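Local coordinates for sensor protein (Haloarcula marismortui ATCC 43049, PDB 3BWL) that probably acts as a phosphorelay histidine kinase, transferring phosphate from ATP to a protein histidine, and is represented here by a PAS domain that holds indole-3-carbaldehyde, at residues E72-Q75 and T76-G80; F110-G114 and E115-L119. All coordinates share one frame; numbering follows the deposited sequence. Where two conformers were deposited one is given.

Contact 1: E72-Q75 and T76-G80; sequences EDVQ and TQLSG. With MG (magnesium ion), chain E.
Thr-76 grips the carbonyl of Glu-72 twice, a clear case of a helix whose side chains reinforce its own i to i+4 ladder. Its amide N makes the usual helical bond to Glu-72 O, while OG1, beside the backbone N (chi1 -60°), donates to Glu-72 O at 2.9 Å from the opposite face of the carbonyl plane. In the conformer given, the Ser-79 hydroxyl lies near the carbonyls of Gln-75 and Thr-76, and which of them it serves is doubtful.

On the buried face, Leu-78 can be followed outward. Its CB passes Val-74 O at 3.6 Å, and CG comes still nearer to that same oxygen, which receives the Leu-78 amide N. CD1 then meets Val-74 CG1 at 3.6 Å, the two side chains running alongside each other, one helical turn apart, in the same direction. Val-74 is covered from beyond the helix by Ile-62, Trp-63 and Phe-69, and Leu-78 with Gln-77 lines the pocket of the bound 1H-indole-3-carbaldehyde.

The first turn of the helix also carries a metal. Asp-73 OD1 binds the magnesium ion at 2.1 Å, and five waters complete an octahedron in which water 4 stands across from the carboxylate. OD2 does not coordinate; it accepts from Asp-70 N and from water 2 at 2.7 Å, so the carboxylate is held through both oxygens. Glu-72, its chain extended to CG and beyond, brings OE1 within 2.8 Å of water 1, on the same metal. With a single protein ligand in this set, the ion is held largely as a hydrated cation, and the nearby acidic groups probably favour it electrostatically.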
loop_
_atom_site.group_PDB
_atom_site.type_symbol
_atom_site.label_atom_id
_atom_site.label_comp_id
_atom_site.label_asym_id
_atom_site.label_seq_id
_atom_site.Cartn_x
_atom_site.Cartn_y
_atom_site.Cartn_z
ATOM N N GLU A 72 -24.621 -2.989 10.851
ATOM C CA GLU A 72 -24.332 -3.499 12.176
ATOM C C GLU A 72 -23.051 -4.357 12.209
ATOM O O GLU A 72 -22.264 -4.282 13.156
ATOM C CB GLU A 72 -25.524 -4.312 12.685
ATOM C CG GLU A 72 -25.302 -4.910 14.039
ATOM C CD GLU A 72 -26.487 -5.731 14.509
ATOM O OE1 GLU A 72 -27.157 -6.452 13.699
ATOM O OE2 GLU A 72 -26.750 -5.660 15.724
ATOM N N ASP A 73 -22.833 -5.171 11.184
ATOM C CA ASP A 73 -21.606 -5.977 11.127
ATOM C C ASP A 73 -20.371 -5.111 11.070
ATOM O O ASP A 73 -19.393 -5.382 11.747
ATOM C CB ASP A 73 -21.614 -6.879 9.889
ATOM C CG ASP A 73 -22.704 -7.956 9.942
ATOM O OD1 ASP A 73 -22.931 -8.496 11.041
ATOM O OD2 ASP A 73 -23.260 -8.287 8.884
ATOM N N VAL A 74 -20.433 -4.060 10.251
ATOM C CA VAL A 74 -19.305 -3.115 10.136
ATOM C C VAL A 74 -19.054 -2.388 11.460
ATOM O O VAL A 74 -17.912 -2.330 11.947
ATOM C CB VAL A 74 -19.472 -2.104 8.973
ATOM C CG1 VAL A 74 -18.282 -1.017 9.005
ATOM C CG2 VAL A 74 -19.553 -2.827 7.615
ATOM N N GLN A 75 -20.108 -1.861 12.074
ATOM C CA GLN A 75 -19.999 -1.133 13.346
ATOM C C GLN A 75 -19.319 -1.988 14.407
ATOM O O GLN A 75 -18.397 -1.556 15.090
ATOM C CB GLN A 75 -21.388 -0.677 13.805
ATOM C CG GLN A 75 -21.931 0.489 12.969
ATOM C CD GLN A 75 -23.454 0.603 12.933
ATOM O OE1 GLN A 75 -24.169 0.183 13.859
ATOM N NE2 GLN A 75 -23.958 1.191 11.848
ATOM N N THR A 76 -19.786 -3.224 14.527
ATOM C CA THR A 76 -19.243 -4.187 15.497
ATOM C C THR A 76 -17.777 -4.503 15.180
ATOM O O THR A 76 -16.925 -4.501 16.080
ATOM C CB THR A 76 -20.052 -5.500 15.474
ATOM O OG1 THR A 76 -21.424 -5.214 15.812
ATOM C CG2 THR A 76 -19.477 -6.490 16.502
ATOM N N GLN A 77 -17.470 -4.774 13.907
ATOM C CA GLN A 77 -16.082 -5.025 13.518
ATOM C C GLN A 77 -15.147 -3.881 13.947
ATOM O O GLN A 77 -14.113 -4.124 14.594
ATOM C CB GLN A 77 -15.981 -5.206 11.994
ATOM C CG GLN A 77 -14.596 -5.631 11.478
ATOM C CD GLN A 77 -14.286 -7.093 11.735
ATOM O OE1 GLN A 77 -14.515 -7.604 12.830
ATOM N NE2 GLN A 77 -13.776 -7.781 10.719
ATOM N N LEU A 78 -15.503 -2.656 13.572
ATOM C CA LEU A 78 -14.608 -1.475 13.793
ATOM C C LEU A 78 -14.457 -1.135 15.280
ATOM O O LEU A 78 -13.349 -0.814 15.735
ATOM C CB LEU A 78 -15.134 -0.269 13.027
ATOM C CG LEU A 78 -15.244 -0.388 11.508
ATOM C CD1 LEU A 78 -15.833 0.907 10.860
ATOM C CD2 LEU A 78 -13.850 -0.726 10.930
ATOM N N SER A 79 -15.556 -1.234 16.033
ATOM C CA SER A 79 -15.522 -0.859 17.457
ATOM C C SER A 79 -14.621 -1.788 18.293
ATOM O O SER A 79 -14.144 -1.389 19.350
ATOM C CB SER A 79 -16.935 -0.782 18.044
ATOM O OG SER A 79 -17.551 -2.052 18.014
ATOM N N GLY A 80 -14.386 -3.016 17.813
ATOM C CA GLY A 80 -13.548 -3.977 18.539
ATOM C C GLY A 80 -12.040 -3.715 18.409
ATOM O O GLY A 80 -11.266 -4.240 19.186
HETATM MG MG MG E . -24.598 -9.468 11.809
HETATM O O HOH W 1 -25.632 -7.653 11.648
HETATM O O HOH W 2 -25.198 -9.961 9.799
HETATM O O HOH W 3 -23.597 -11.425 11.919
HETATM O O HOH W 4 -26.469 -10.075 12.698
HETATM O O HOH W 5 -23.764 -9.087 13.784
#

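Contact 2: F110-G114 and E115-L119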
loop_
_atom_site.group_PDB
_atom_site.type_symbol
_atom_site.label_atom_id
_atom_site.label_comp_id
_atom_site.label_asym_id
_atom_site.label_seq_id
_atom_site.Cartn_x
_atom_site.Cartn_y
_atom_site.Cartn_z
ATOM N N PHE A 110 -5.659 3.158 13.161
ATOM C CA PHE A 110 -4.459 3.969 13.466
ATOM C C PHE A 110 -4.770 5.437 13.469
ATOM O O PHE A 110 -5.872 5.856 13.091
ATOM C CB PHE A 110 -3.300 3.645 12.518
ATOM C CG PHE A 110 -3.408 4.272 11.127
ATOM C CD1 PHE A 110 -2.297 4.890 10.561
ATOM C CD2 PHE A 110 -4.589 4.231 10.391
ATOM C CE1 PHE A 110 -2.367 5.423 9.270
ATOM C CE2 PHE A 110 -4.663 4.774 9.103
ATOM C CZ PHE A 110 -3.551 5.360 8.560
ATOM N N ASN A 111 -3.810 6.217 13.956
ATOM C CA ASN A 111 -3.983 7.644 14.043
ATOM C C ASN A 111 -3.412 8.235 12.774
ATOM O O ASN A 111 -2.206 8.149 12.520
ATOM C CB ASN A 111 -3.265 8.185 15.281
ATOM C CG ASN A 111 -3.492 9.654 15.468
ATOM O OD1 ASN A 111 -3.321 10.442 14.542
ATOM N ND2 ASN A 111 -3.894 10.037 16.666
ATOM N N LEU A 112 -4.284 8.804 11.956
ATOM C CA LEU A 112 -3.856 9.369 10.693
ATOM C C LEU A 112 -3.958 10.890 10.737
ATOM O O LEU A 112 -5.063 11.455 10.678
ATOM C CB LEU A 112 -4.678 8.819 9.520
ATOM C CG LEU A 112 -4.330 9.366 8.132
ATOM C CD1 LEU A 112 -2.872 8.979 7.717
ATOM C CD2 LEU A 112 -5.359 8.870 7.085
ATOM N N GLU A 113 -2.793 11.533 10.848
ATOM C CA GLU A 113 -2.699 13.009 10.983
ATOM C C GLU A 113 -3.701 13.508 12.026
ATOM O O GLU A 113 -4.532 14.391 11.734
ATOM C CB GLU A 113 -2.958 13.710 9.630
ATOM C CG GLU A 113 -2.146 13.197 8.397
ATOM C CD GLU A 113 -0.629 13.117 8.640
ATOM O OE1 GLU A 113 -0.164 12.122 9.258
ATOM O OE2 GLU A 113 0.086 14.040 8.210
ATOM N N GLY A 114 -3.646 12.920 13.226
ATOM C CA GLY A 114 -4.525 13.311 14.327
ATOM C C GLY A 114 -5.927 12.711 14.403
ATOM O O GLY A 114 -6.611 12.868 15.424
ATOM N N GLU A 115 -6.343 11.986 13.352
ATOM C CA GLU A 115 -7.714 11.475 13.222
ATOM C C GLU A 115 -7.778 9.982 13.460
ATOM O O GLU A 115 -6.824 9.272 13.133
ATOM C CB GLU A 115 -8.248 11.752 11.819
ATOM C CG GLU A 115 -8.362 13.245 11.522
ATOM C CD GLU A 115 -9.666 13.797 12.017
ATOM O OE1 GLU A 115 -9.832 13.929 13.248
ATOM O OE2 GLU A 115 -10.546 14.074 11.174
ATOM N N ASP A 116 -8.901 9.523 14.015
ATOM C CA ASP A 116 -9.110 8.105 14.283
ATOM C C ASP A 116 -9.545 7.496 12.949
ATOM O O ASP A 116 -10.639 7.774 12.457
ATOM C CB ASP A 116 -10.190 7.923 15.376
ATOM C CG ASP A 116 -10.482 6.442 15.704
ATOM O OD1 ASP A 116 -9.594 5.551 15.601
ATOM O OD2 ASP A 116 -11.641 6.168 16.092
ATOM N N ARG A 117 -8.680 6.692 12.341
ATOM C CA ARG A 117 -8.996 6.149 10.995
ATOM C C ARG A 117 -8.721 4.660 10.901
ATOM O O ARG A 117 -8.001 4.108 11.724
ATOM C CB ARG A 117 -8.185 6.872 9.901
ATOM C CG ARG A 117 -8.589 8.354 9.711
ATOM C CD ARG A 117 -10.002 8.450 9.137
ATOM N NE ARG A 117 -10.425 9.824 8.892
ATOM C CZ ARG A 117 -11.165 10.534 9.739
ATOM N NH1 ARG A 117 -11.534 10.028 10.913
ATOM N NH2 ARG A 117 -11.527 11.773 9.422
ATOM N N PHE A 118 -9.288 4.027 9.874
ATOM C CA PHE A 118 -8.968 2.648 9.548
ATOM C C PHE A 118 -8.410 2.610 8.114
ATOM O O PHE A 118 -8.948 3.258 7.218
ATOM C CB PHE A 118 -10.217 1.760 9.582
ATOM C CG PHE A 118 -10.762 1.558 10.968
ATOM C CD1 PHE A 118 -10.462 0.393 11.655
ATOM C CD2 PHE A 118 -11.530 2.548 11.591
ATOM C CE1 PHE A 118 -10.933 0.188 12.959
ATOM C CE2 PHE A 118 -12.025 2.358 12.935
ATOM C CZ PHE A 118 -11.718 1.173 13.587
ATOM N N LEU A 119 -7.371 1.818 7.921
ATOM C CA LEU A 119 -6.745 1.641 6.613
ATOM C C LEU A 119 -6.950 0.183 6.257
ATOM O O LEU A 119 -6.549 -0.718 7.019
ATOM C CB LEU A 119 -5.259 1.959 6.728
ATOM C CG LEU A 119 -4.359 1.788 5.507
ATOM C CD1 LEU A 119 -4.868 2.514 4.248
ATOM C CD2 LEU A 119 -2.898 2.221 5.904
HETATM O O HOH W 6 -7.174 5.444 15.965
#
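Phe-110 and Arg-117 face each other as a hydrogen-bonded pair in a two-residue beta hairpin, closed by a type I' turn from Leu-112 to Glu-115 and joining the last two strands of the PAS sheet. Leu-112 and Glu-115 form the next such pair, and between them the non-hydrogen-bonded pair Asn-111 and Asp-116 turns to the other face.

Packing is close on the face of Phe-110, Leu-112 and Arg-117. There CE2 of Phe-110 reaches Leu-119 CB at 3.7 Å, the ring being placed by a first torsion of 78° that sets CG between the backbone N and the carbonyl carbon. Leu-112 CB rests 3.9 Å from CG of Arg-117, the two chains crossing at about a right angle. The second subunit adds cover through Arg-18 on Leu-112 and Asn-25 on Phe-110.

The turn is looser and more exposed. Asn-111 OD1 takes only a weak, bent bond from Gly-114 N; at Gly-114 the backbone angles would press a CB against the preceding carbonyl oxygen, which favours glycine. Glu-113 carries its carboxylate off the hairpin, where OE2 is hydrogen-bonded to Ser-17 OG of the second subunit. On the face of Asn-111, Asp-116 OD2 forms a salt bridge with Arg-109 NH2.

Arg-117, bent at chi2, folds back along its own strand: NH2 forms a salt bridge with Glu-115 OE2 at 3.1 Å, NH1 donates to Asp-116 O, and Glu-115 CB lies 3.7 Å above the centre of the guanidinium plane.

In the fold
Neither contact is wholly core or wholly surface: each has one buried side and one exposed, but they belong to different elements. Contact 1 lies within the helix 71-79, whereas contact 2 joins strands 100-112 and 115-124 of the antiparallel sheet. Their centres are about 17 Å apart, yet they touch where Leu-78 O packs against the ring of Phe-118, so the helix leans on the hairpin beside the ligand pocket. Their outer chemistry differs with place. Contact 1 turns acidic groups to a hydrated magnesium ion, while contact 2 balances acids with arginines and sets its turn against the long N-terminal helix 2-25 of the second subunit.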